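Long-range contacts in oligopeptide ABC transporter, periplasmic oligopeptide-binding protein, putative (Thermotoga maritima MSB8, PDB 5IPW), which probably binds oligopeptides outside the cell membrane and hands them to an ABC transporter for uptake: residues Q270-I274 with M627-I631; P47-P52 with W262-I266; Y21-P25 with Q58-T62; S77-K83 with D616-L622. All coordinates share one frame; numbering follows the deposited sequence.

Contact 1 (Q270-I274 with M627-I631)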
# COMPACT_ATOMS: atom_id res chain seq x y z
N GLN A 270 6.83 2.67 -28.16
CA GLN A 270 6.62 1.44 -27.39
C GLN A 270 7.49 1.45 -26.14
O GLN A 270 8.72 1.50 -26.22
CB GLN A 270 6.96 0.20 -28.23
CG GLN A 270 6.82 -1.10 -27.45
CD GLN A 270 7.41 -2.31 -28.16
OE1 GLN A 270 8.42 -2.20 -28.87
NE2 GLN A 270 6.80 -3.48 -27.95
N LEU A 271 6.85 1.37 -24.99
CA LEU A 271 7.55 1.39 -23.73
C LEU A 271 8.16 0.01 -23.44
O LEU A 271 7.84 -0.96 -24.11
CB LEU A 271 6.59 1.82 -22.62
CG LEU A 271 6.02 3.23 -22.79
CD1 LEU A 271 4.88 3.48 -21.82
CD2 LEU A 271 7.10 4.29 -22.60
N PRO A 272 9.08 -0.06 -22.47
CA PRO A 272 9.65 1.05 -21.68
C PRO A 272 10.60 1.91 -22.49
O PRO A 272 10.99 1.52 -23.57
CB PRO A 272 10.41 0.35 -20.55
CG PRO A 272 10.72 -1.00 -21.09
CD PRO A 272 9.57 -1.37 -21.99
N TYR A 273 10.97 3.06 -21.97
CA TYR A 273 12.00 3.87 -22.61
C TYR A 273 13.37 3.23 -22.40
O TYR A 273 14.20 3.16 -23.30
CB TYR A 273 12.02 5.25 -22.00
CG TYR A 273 10.83 6.13 -22.33
CD1 TYR A 273 10.54 6.47 -23.64
CD2 TYR A 273 10.05 6.67 -21.33
CE1 TYR A 273 9.47 7.31 -23.93
CE2 TYR A 273 9.00 7.51 -21.61
CZ TYR A 273 8.71 7.81 -22.91
OH TYR A 273 7.67 8.66 -23.18
N ILE A 274 13.58 2.75 -21.18
CA ILE A 274 14.86 2.22 -20.74
C ILE A 274 15.08 0.79 -21.25
O ILE A 274 14.19 -0.05 -21.15
CB ILE A 274 14.94 2.30 -19.20
CG1 ILE A 274 14.85 3.77 -18.77
CG2 ILE A 274 16.23 1.66 -18.69
CD1 ILE A 274 14.60 3.96 -17.30
N MET A 627 7.57 2.28 -15.95
CA MET A 627 7.64 1.93 -17.36
C MET A 627 7.89 3.16 -18.25
O MET A 627 8.42 3.02 -19.34
CB MET A 627 6.38 1.16 -17.81
CG MET A 627 5.10 2.00 -17.95
SD MET A 627 3.60 0.98 -18.13
CE MET A 627 3.14 1.61 -19.71
N GLN A 628 7.51 4.35 -17.76
CA GLN A 628 7.72 5.60 -18.53
C GLN A 628 8.84 6.49 -17.98
O GLN A 628 8.97 7.64 -18.39
CB GLN A 628 6.41 6.41 -18.69
CG GLN A 628 5.65 6.78 -17.43
CD GLN A 628 6.23 7.97 -16.69
OE1 GLN A 628 6.30 9.07 -17.23
NE2 GLN A 628 6.62 7.75 -15.44
N PHE A 629 9.64 5.97 -17.06
CA PHE A 629 10.88 6.64 -16.67
C PHE A 629 11.80 6.61 -17.86
O PHE A 629 11.75 5.67 -18.65
CB PHE A 629 11.59 5.92 -15.52
CG PHE A 629 10.88 5.96 -14.20
CD1 PHE A 629 9.78 6.79 -13.98
CD2 PHE A 629 11.35 5.20 -13.15
CE1 PHE A 629 9.15 6.82 -12.74
CE2 PHE A 629 10.74 5.23 -11.90
CZ PHE A 629 9.63 6.04 -11.70
N PHE A 630 12.65 7.62 -17.99
CA PHE A 630 13.70 7.58 -19.01
C PHE A 630 14.98 8.28 -18.60
O PHE A 630 15.00 9.07 -17.66
CB PHE A 630 13.19 8.15 -20.34
CG PHE A 630 13.11 9.66 -20.40
CD1 PHE A 630 12.04 10.34 -19.84
CD2 PHE A 630 14.08 10.39 -21.07
CE1 PHE A 630 11.95 11.72 -19.93
CE2 PHE A 630 13.99 11.77 -21.16
CZ PHE A 630 12.92 12.44 -20.59
N ILE A 631 16.04 7.97 -19.35
CA ILE A 631 17.35 8.58 -19.20
C ILE A 631 17.60 9.48 -20.40
O ILE A 631 17.51 9.04 -21.54
CB ILE A 631 18.45 7.50 -19.14
CG1 ILE A 631 18.25 6.60 -17.92
CG2 ILE A 631 19.85 8.12 -19.08
CD1 ILE A 631 18.84 5.22 -18.09
O HOH W 1 11.52 3.13 -18.99

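Contact 2 (P47-P52 with W262-I266)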
# COMPACT_ATOMS: atom_id res chain seq x y z
N PRO A 47 -2.98 -0.72 -28.02
CA PRO A 47 -2.09 -0.64 -26.86
C PRO A 47 -2.57 0.35 -25.81
O PRO A 47 -3.32 1.26 -26.13
CB PRO A 47 -0.77 -0.14 -27.47
CG PRO A 47 -1.17 0.57 -28.71
CD PRO A 47 -2.32 -0.22 -29.24
N LEU A 48 -2.16 0.16 -24.57
CA LEU A 48 -2.38 1.16 -23.54
C LEU A 48 -1.61 2.41 -23.92
O LEU A 48 -0.54 2.32 -24.51
CB LEU A 48 -1.96 0.63 -22.17
CG LEU A 48 -2.00 1.61 -20.99
CD1 LEU A 48 -3.41 2.10 -20.71
CD2 LEU A 48 -1.43 0.96 -19.75
N VAL A 49 -2.17 3.57 -23.62
CA VAL A 49 -1.54 4.84 -23.97
C VAL A 49 -1.20 5.55 -22.68
O VAL A 49 -2.05 5.72 -21.81
CB VAL A 49 -2.47 5.73 -24.82
CG1 VAL A 49 -1.77 7.03 -25.19
CG2 VAL A 49 -2.89 4.98 -26.08
N VAL A 50 0.07 5.94 -22.55
CA VAL A 50 0.58 6.45 -21.30
C VAL A 50 1.03 7.88 -21.47
O VAL A 50 1.79 8.19 -22.37
CB VAL A 50 1.74 5.58 -20.82
CG1 VAL A 50 2.39 6.15 -19.56
CG2 VAL A 50 1.21 4.18 -20.57
N GLN A 51 0.53 8.77 -20.61
CA GLN A 51 0.98 10.14 -20.63
C GLN A 51 2.13 10.32 -19.65
O GLN A 51 2.00 9.99 -18.47
CB GLN A 51 -0.15 11.11 -20.29
CG GLN A 51 0.26 12.56 -20.48
CD GLN A 51 -0.83 13.49 -20.02
OE1 GLN A 51 -1.97 13.41 -20.50
NE2 GLN A 51 -0.51 14.38 -19.08
N PRO A 52 3.26 10.82 -20.13
CA PRO A 52 4.41 11.00 -19.28
C PRO A 52 4.14 11.85 -18.05
O PRO A 52 3.34 12.77 -18.09
CB PRO A 52 5.40 11.73 -20.17
CG PRO A 52 5.07 11.28 -21.54
CD PRO A 52 3.60 11.00 -21.56
N TRP A 262 3.17 -3.86 -24.31
CA TRP A 262 1.87 -3.59 -24.94
C TRP A 262 1.35 -2.19 -24.65
O TRP A 262 0.18 -1.92 -24.88
CB TRP A 262 0.83 -4.61 -24.44
CG TRP A 262 1.07 -4.96 -23.02
CD1 TRP A 262 1.83 -5.98 -22.54
CD2 TRP A 262 0.60 -4.24 -21.88
NE1 TRP A 262 1.86 -5.96 -21.18
CE2 TRP A 262 1.11 -4.90 -20.74
CE3 TRP A 262 -0.20 -3.11 -21.70
CZ2 TRP A 262 0.84 -4.47 -19.44
CZ3 TRP A 262 -0.46 -2.68 -20.41
CH2 TRP A 262 0.06 -3.35 -19.30
N ALA A 263 2.21 -1.32 -24.14
CA ALA A 263 1.82 0.06 -23.90
C ALA A 263 2.74 0.98 -24.67
O ALA A 263 3.89 0.65 -24.91
CB ALA A 263 1.88 0.39 -22.43
N VAL A 264 2.21 2.13 -25.05
CA VAL A 264 2.98 3.16 -25.73
C VAL A 264 2.78 4.53 -25.09
O VAL A 264 1.92 4.73 -24.23
CB VAL A 264 2.62 3.26 -27.22
CG1 VAL A 264 2.80 1.92 -27.92
CG2 VAL A 264 1.18 3.74 -27.41
N ASP A 265 3.63 5.44 -25.51
CA ASP A 265 3.54 6.89 -25.31
C ASP A 265 2.37 7.53 -25.98
O ASP A 265 1.78 6.98 -26.90
CB ASP A 265 4.72 7.53 -26.04
CG ASP A 265 5.78 7.93 -25.15
OD1 ASP A 265 5.65 7.65 -23.94
OD2 ASP A 265 6.75 8.53 -25.64
N ILE A 266 2.12 8.78 -25.60
CA ILE A 266 1.27 9.65 -26.40
C ILE A 266 1.83 9.89 -27.81
O ILE A 266 1.07 10.16 -28.72
CB ILE A 266 0.95 10.99 -25.69
CG1 ILE A 266 2.21 11.78 -25.35
CG2 ILE A 266 0.15 10.74 -24.42
CD1 ILE A 266 1.94 13.13 -24.69

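Contact 3 (Y21-P25 with Q58-T62)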
# COMPACT_ATOMS: atom_id res chain seq x y z
N TYR A 21 3.94 4.19 -34.91
CA TYR A 21 4.58 3.55 -33.76
C TYR A 21 6.08 3.55 -33.89
O TYR A 21 6.61 3.41 -35.00
CB TYR A 21 4.10 2.12 -33.57
CG TYR A 21 2.66 2.00 -33.17
CD1 TYR A 21 2.15 2.73 -32.11
CD2 TYR A 21 1.80 1.13 -33.84
CE1 TYR A 21 0.83 2.61 -31.73
CE2 TYR A 21 0.47 1.00 -33.46
CZ TYR A 21 -0.01 1.75 -32.41
OH TYR A 21 -1.31 1.65 -32.02
N HIS A 22 6.76 3.70 -32.76
CA HIS A 22 8.22 3.76 -32.72
C HIS A 22 8.75 2.76 -31.71
O HIS A 22 8.00 2.27 -30.87
CB HIS A 22 8.66 5.17 -32.34
CG HIS A 22 8.10 6.22 -33.24
ND1 HIS A 22 8.59 6.46 -34.50
CD2 HIS A 22 7.07 7.08 -33.07
CE1 HIS A 22 7.89 7.43 -35.07
NE2 HIS A 22 6.96 7.82 -34.22
N GLU A 23 10.04 2.46 -31.80
CA GLU A 23 10.65 1.41 -30.98
C GLU A 23 12.06 1.79 -30.62
O GLU A 23 12.65 2.64 -31.26
CB GLU A 23 10.68 0.10 -31.76
CG GLU A 23 11.75 0.06 -32.84
CD GLU A 23 11.48 -0.97 -33.93
OE1 GLU A 23 10.63 -1.83 -33.71
OE2 GLU A 23 12.12 -0.92 -35.01
N SER A 24 12.61 1.13 -29.60
CA SER A 24 13.99 1.40 -29.21
C SER A 24 14.93 0.95 -30.31
O SER A 24 14.70 -0.08 -30.93
CB SER A 24 14.33 0.68 -27.92
OG SER A 24 15.62 1.06 -27.46
N PRO A 25 16.00 1.72 -30.58
CA PRO A 25 16.98 1.32 -31.59
C PRO A 25 17.43 -0.14 -31.50
O PRO A 25 17.46 -0.84 -32.51
CB PRO A 25 18.16 2.26 -31.32
CG PRO A 25 17.53 3.49 -30.76
CD PRO A 25 16.32 3.04 -30.00
N GLN A 58 13.00 9.50 -24.21
CA GLN A 58 13.92 9.03 -25.24
C GLN A 58 14.33 7.61 -24.92
O GLN A 58 14.42 7.24 -23.75
CB GLN A 58 15.18 9.90 -25.29
CG GLN A 58 14.92 11.32 -25.73
CD GLN A 58 16.14 12.20 -25.58
OE1 GLN A 58 16.58 12.49 -24.47
NE2 GLN A 58 16.71 12.64 -26.70
N PHE A 59 14.56 6.83 -25.97
CA PHE A 59 14.89 5.43 -25.81
C PHE A 59 16.36 5.25 -25.47
O PHE A 59 17.23 5.95 -26.02
CB PHE A 59 14.62 4.67 -27.11
CG PHE A 59 13.18 4.35 -27.35
CD1 PHE A 59 12.48 3.56 -26.46
CD2 PHE A 59 12.54 4.82 -28.50
CE1 PHE A 59 11.15 3.25 -26.68
CE2 PHE A 59 11.21 4.52 -28.73
CZ PHE A 59 10.51 3.73 -27.82
N GLY A 60 16.64 4.31 -24.58
CA GLY A 60 17.98 3.81 -24.37
C GLY A 60 18.35 3.73 -22.92
O GLY A 60 17.54 4.01 -22.04
N GLY A 61 19.60 3.31 -22.68
CA GLY A 61 20.23 3.42 -21.37
C GLY A 61 20.11 2.20 -20.49
O GLY A 61 19.30 1.30 -20.74
N THR A 62 20.94 2.19 -19.45
CA THR A 62 20.91 1.16 -18.42
C THR A 62 20.71 1.85 -17.09
O THR A 62 21.50 2.69 -16.68
CB THR A 62 22.19 0.30 -18.39
OG1 THR A 62 22.33 -0.41 -19.63
CG2 THR A 62 22.14 -0.73 -17.27

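Contact 4 (S77-K83 with D616-L622)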
# COMPACT_ATOMS: atom_id res chain seq x y z
N SER A 77 9.92 -7.06 -8.17
CA SER A 77 8.51 -7.21 -8.49
C SER A 77 7.79 -5.86 -8.62
O SER A 77 7.03 -5.66 -9.56
CB SER A 77 7.78 -8.04 -7.43
OG SER A 77 6.40 -8.12 -7.75
N LYS A 78 8.06 -4.95 -7.70
CA LYS A 78 7.40 -3.65 -7.69
C LYS A 78 7.89 -2.68 -8.78
O LYS A 78 7.28 -1.64 -8.98
CB LYS A 78 7.52 -3.01 -6.31
CG LYS A 78 6.66 -3.73 -5.29
CD LYS A 78 6.96 -3.28 -3.88
CE LYS A 78 5.96 -3.86 -2.89
NZ LYS A 78 6.40 -3.69 -1.48
N LEU A 79 8.98 -3.02 -9.47
CA LEU A 79 9.36 -2.32 -10.70
C LEU A 79 8.62 -2.87 -11.91
O LEU A 79 8.36 -2.15 -12.87
CB LEU A 79 10.85 -2.47 -10.98
CG LEU A 79 11.81 -1.82 -9.99
CD1 LEU A 79 13.23 -1.93 -10.53
CD2 LEU A 79 11.44 -0.37 -9.75
N ILE A 80 8.27 -4.15 -11.82
CA ILE A 80 8.05 -4.99 -12.97
C ILE A 80 6.57 -5.36 -13.14
O ILE A 80 6.16 -5.86 -14.19
CB ILE A 80 8.97 -6.24 -12.81
CG1 ILE A 80 9.90 -6.35 -13.99
CG2 ILE A 80 8.22 -7.55 -12.52
CD1 ILE A 80 10.97 -5.29 -13.92
N GLU A 81 5.77 -5.08 -12.12
CA GLU A 81 4.40 -5.56 -12.04
C GLU A 81 3.47 -4.89 -13.03
O GLU A 81 3.61 -3.71 -13.35
CB GLU A 81 3.85 -5.36 -10.62
CG GLU A 81 4.10 -6.54 -9.70
CD GLU A 81 3.91 -6.19 -8.24
OE1 GLU A 81 2.96 -5.44 -7.91
OE2 GLU A 81 4.73 -6.67 -7.43
N VAL A 82 2.52 -5.68 -13.51
CA VAL A 82 1.47 -5.18 -14.40
C VAL A 82 0.12 -5.66 -13.90
O VAL A 82 -0.00 -6.75 -13.33
CB VAL A 82 1.70 -5.59 -15.87
CG1 VAL A 82 2.96 -4.95 -16.42
CG2 VAL A 82 1.75 -7.11 -16.03
N LYS A 83 -0.90 -4.84 -14.14
CA LYS A 83 -2.24 -5.07 -13.61
C LYS A 83 -3.24 -5.00 -14.74
O LYS A 83 -2.96 -4.41 -15.78
CB LYS A 83 -2.57 -4.00 -12.55
CG LYS A 83 -1.45 -3.74 -11.55
CD LYS A 83 -1.20 -4.95 -10.66
CE LYS A 83 -0.02 -4.73 -9.73
NZ LYS A 83 0.35 -5.98 -9.01
N ASP A 616 2.95 -0.22 0.69
CA ASP A 616 3.01 -1.52 0.01
C ASP A 616 1.74 -1.78 -0.82
O ASP A 616 1.81 -2.37 -1.89
CB ASP A 616 3.25 -2.67 1.02
CG ASP A 616 3.21 -4.05 0.36
OD1 ASP A 616 2.10 -4.62 0.21
OD2 ASP A 616 4.28 -4.59 0.01
N VAL A 617 0.60 -1.32 -0.32
CA VAL A 617 -0.67 -1.42 -1.04
C VAL A 617 -0.64 -0.74 -2.41
O VAL A 617 -1.31 -1.20 -3.34
CB VAL A 617 -1.84 -0.87 -0.19
CG1 VAL A 617 -1.57 0.55 0.29
CG2 VAL A 617 -3.16 -0.94 -0.95
N LEU A 618 0.12 0.34 -2.54
CA LEU A 618 0.25 1.03 -3.83
C LEU A 618 1.41 0.49 -4.67
O LEU A 618 1.71 1.01 -5.75
CB LEU A 618 0.43 2.53 -3.60
CG LEU A 618 -0.64 3.26 -2.79
CD1 LEU A 618 -0.23 4.70 -2.57
CD2 LEU A 618 -2.00 3.19 -3.48
N ARG A 619 2.06 -0.55 -4.16
CA ARG A 619 3.13 -1.25 -4.88
C ARG A 619 4.32 -0.33 -5.17
O ARG A 619 5.05 -0.56 -6.13
CB ARG A 619 2.60 -1.87 -6.18
CG ARG A 619 1.26 -2.61 -6.06
CD ARG A 619 1.28 -3.66 -4.97
NE ARG A 619 2.30 -4.68 -5.23
CZ ARG A 619 2.92 -5.40 -4.31
NH1 ARG A 619 2.66 -5.24 -3.02
NH2 ARG A 619 3.83 -6.29 -4.68
N THR A 620 4.52 0.69 -4.34
CA THR A 620 5.56 1.67 -4.59
C THR A 620 6.88 0.96 -4.88
O THR A 620 7.22 0.02 -4.18
CB THR A 620 5.69 2.64 -3.40
OG1 THR A 620 4.46 3.36 -3.24
CG2 THR A 620 6.80 3.65 -3.62
N PRO A 621 7.62 1.39 -5.92
CA PRO A 621 7.42 2.56 -6.77
C PRO A 621 6.55 2.37 -8.01
O PRO A 621 6.52 3.26 -8.85
CB PRO A 621 8.85 2.88 -7.21
CG PRO A 621 9.46 1.54 -7.39
CD PRO A 621 8.84 0.66 -6.32
N LEU A 622 5.82 1.26 -8.13
CA LEU A 622 4.90 1.09 -9.28
C LEU A 622 3.93 2.25 -9.40
O LEU A 622 3.51 2.65 -10.48
CB LEU A 622 4.10 -0.20 -9.14
CG LEU A 622 3.20 -0.53 -10.34
CD1 LEU A 622 4.04 -0.80 -11.57
CD2 LEU A 622 2.31 -1.72 -10.02

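Contact 1 (Q270-I274 with M627-I631)
Phe-630 turns the edge of its ring toward one face of Tyr-273 in a T-shaped stack, with centroids 5.6 Å apart and planes at 64°. On the opposite face of the tyrosine, CD2 of Leu-271 sits over the ring centre, and backbone of Gln-628 and Phe-629 lies at the ring edge in its plane, CD2 of Tyr-273 coming within 3.3 Å of Phe-629 O. CG of Phe-630 stands between its backbone N and carbonyl carbon (chi1 77°), which carries the ring beside Tyr-273. With a leucine in place of Tyr-273, the edge of Phe-630 would probably lose the face it meets, and Asp-265 and Gly-57 N the hydroxyl that both bond. No direct hydrogen bond joins 270-274 to 627-631; a water does so, accepting from Ile-274 N at 3.0 Å and donating to Met-627 O and Phe-629 O. After the cis Leu-271–Pro-272 peptide, Pro-272 CA makes a CA-H...O contact of 3.3 Å to Met-627 O. Leu-271 crosses Met-627 at about a right angle, methyl against methyl. The loop between strands 263-265 and 276-281 thus packs on the C-terminal segment, whose strand 630-631 pairs with 605-606, while Leu-271 and Met-627 also reach Val-50 of strand 48-51.

Contact 2 (P47-P52 with W262-I266)
Leu-48 and Val-264 carry the backbone ladder between the two strands. Leu-48 N gives a hydrogen bond of 3.1 Å to Trp-262 O in the carbonyl plane, and Leu-48 O receives Val-264 N at 2.8 Å, nearly straight (171°). Val-264 O takes Val-50 N at 2.8 Å, and a weak bond from Ile-266 N to Val-50 O follows. In CA-H...O contacts, Ala-263 CA lies 3.3 Å from Leu-48 O and Val-49 CA approaches Val-264 O. The apolar contacts fall on both faces. On one, CB of Leu-48 meets the methyl of Ala-263, and its CD2, with CG anti to the backbone N (chi1 174°), lies 3.8 Å from CZ3 at the edge of the Trp-262 ring. On the other, Val-49 and Val-264 are neighbours. Ile-266 brings CG2 to 3.9 Å from Gln-51 CA and sets CG1 and CD1 against CD of Pro-52. Outside the two segments, Trp-262 NE1 bonds Leu-239 O and Asp-265 OD2 bonds Tyr-273 and Asn-269. Flanking Ala-263 through Trp-262 and Val-264, Leu-48 shows the register of a parallel beta pair, two strands of a three-stranded mixed sheet with 48-51 central and 2-4, probably from the expression construct, antiparallel to it.

Contact 3 (Y21-P25 with Q58-T62)
Ser-24 and Phe-59 bring their backbones within 5.3 Å (CA to CA), yet the two segments share no hydrogen bond. Phe-59 makes nearly all of the contact. The Glu-23–Ser-24 peptide lies over one face of its ring, with Ser-24 N 3.6 Å above the plane near the centre and Glu-23 C 3.4 Å above it toward the rim. CB of Ser-24 meets CD1 of Phe-59 at 3.7 Å. Pro-25, crossing at a slant, sets its CD 3.7 Å from Phe-59 CB. Ser-24 occupies the N-cap position of helix 25-32 and Pro-25 is that helix's first residue, so the phenylalanine packs against the start of the helix; the serine hydroxyl makes no capping bond. With OG anti to the backbone N (chi1 -174°), Ser-24 instead hydrogen-bonds Asp-275. Glu-23 directs its side chain away from the ring, to a salt bridge with Arg-42 and a hydrogen bond with Thr-28. In 58-62, Gly-60 follows Phe-59 with phi/psi of 133/-178°, a conformation in which a side chain would press on the preceding carbonyl oxygen. Gly-60 also pairs by a backbone hydrogen bond with Tyr-273, and Arg-257 of strand 252-257 touches both Ser-24 and Phe-59.

Contact 4 (S77-K83 with D616-L622)
OE1 of Glu-81 is gripped by two cations, Arg-619 from across the contact and Lys-83 from its own segment. Arg-619 NE donates to Glu-81 OE1 at 2.9 Å, almost straight (170°), on the syn lone pair of that oxygen; Lys-83 NZ reaches the same oxygen at 2.9 Å from above the carboxylate plane. Carboxylate and guanidinium lie nearly coplanar, 14° apart, though the second leg, to OE2, is less sure. Arg-619, its chain bent at chi2 and chi3, also turns NH1 back to Asp-616 O at 3.2 Å. Lys-78 runs extended across the arginine, with CE 3.3 Å above one face of the guanidinium, and ends in a salt bridge of 2.7 Å from NZ to Asp-616 OD2, met on the anti side and out of the carboxylate plane. The acids probably offset the like charges of Lys-78 and Arg-619. A leucine in place of Arg-619 would probably take from Glu-81 its partner across the contact and from Lys-78 the flat group it crosses. Leu-79 CD2 touches Pro-621 CG at 3.6 Å, and Leu-622 CD2 meets Lys-83 CE at 3.8 Å. Tyr-184 extends the network, its OH to Asp-616 OD1 and its O to Lys-83 NZ. The end of helix 73-80 packs on the loop after strand 613-614; Leu-79 also meets strand 62-67, and the Lys-83 backbone pairs with Leu-98 of strand 94-105.

How the contacts relate
Contacts 1, 2 and 3 form one neighbourhood on the same side of the chain's centre: the centre of contact 1 is about 10 Å from that of contact 2 and about 8 Å from that of contact 3, and it touches both. Contact 4 lies nearer the middle of the chain, about 16 Å from contact 1 between centres, and meets contact 2 through Trp-262 on Val-82. In sequence, four segments fall between residues 21 and 83, two at 262-274 and two at 616-631. Early chain, the region of strands 252-257 to 276-281, and C-terminal tail are thereby brought together, so that the early chain and the C-terminal tail are built into the same part of this probable peptide-binding protein.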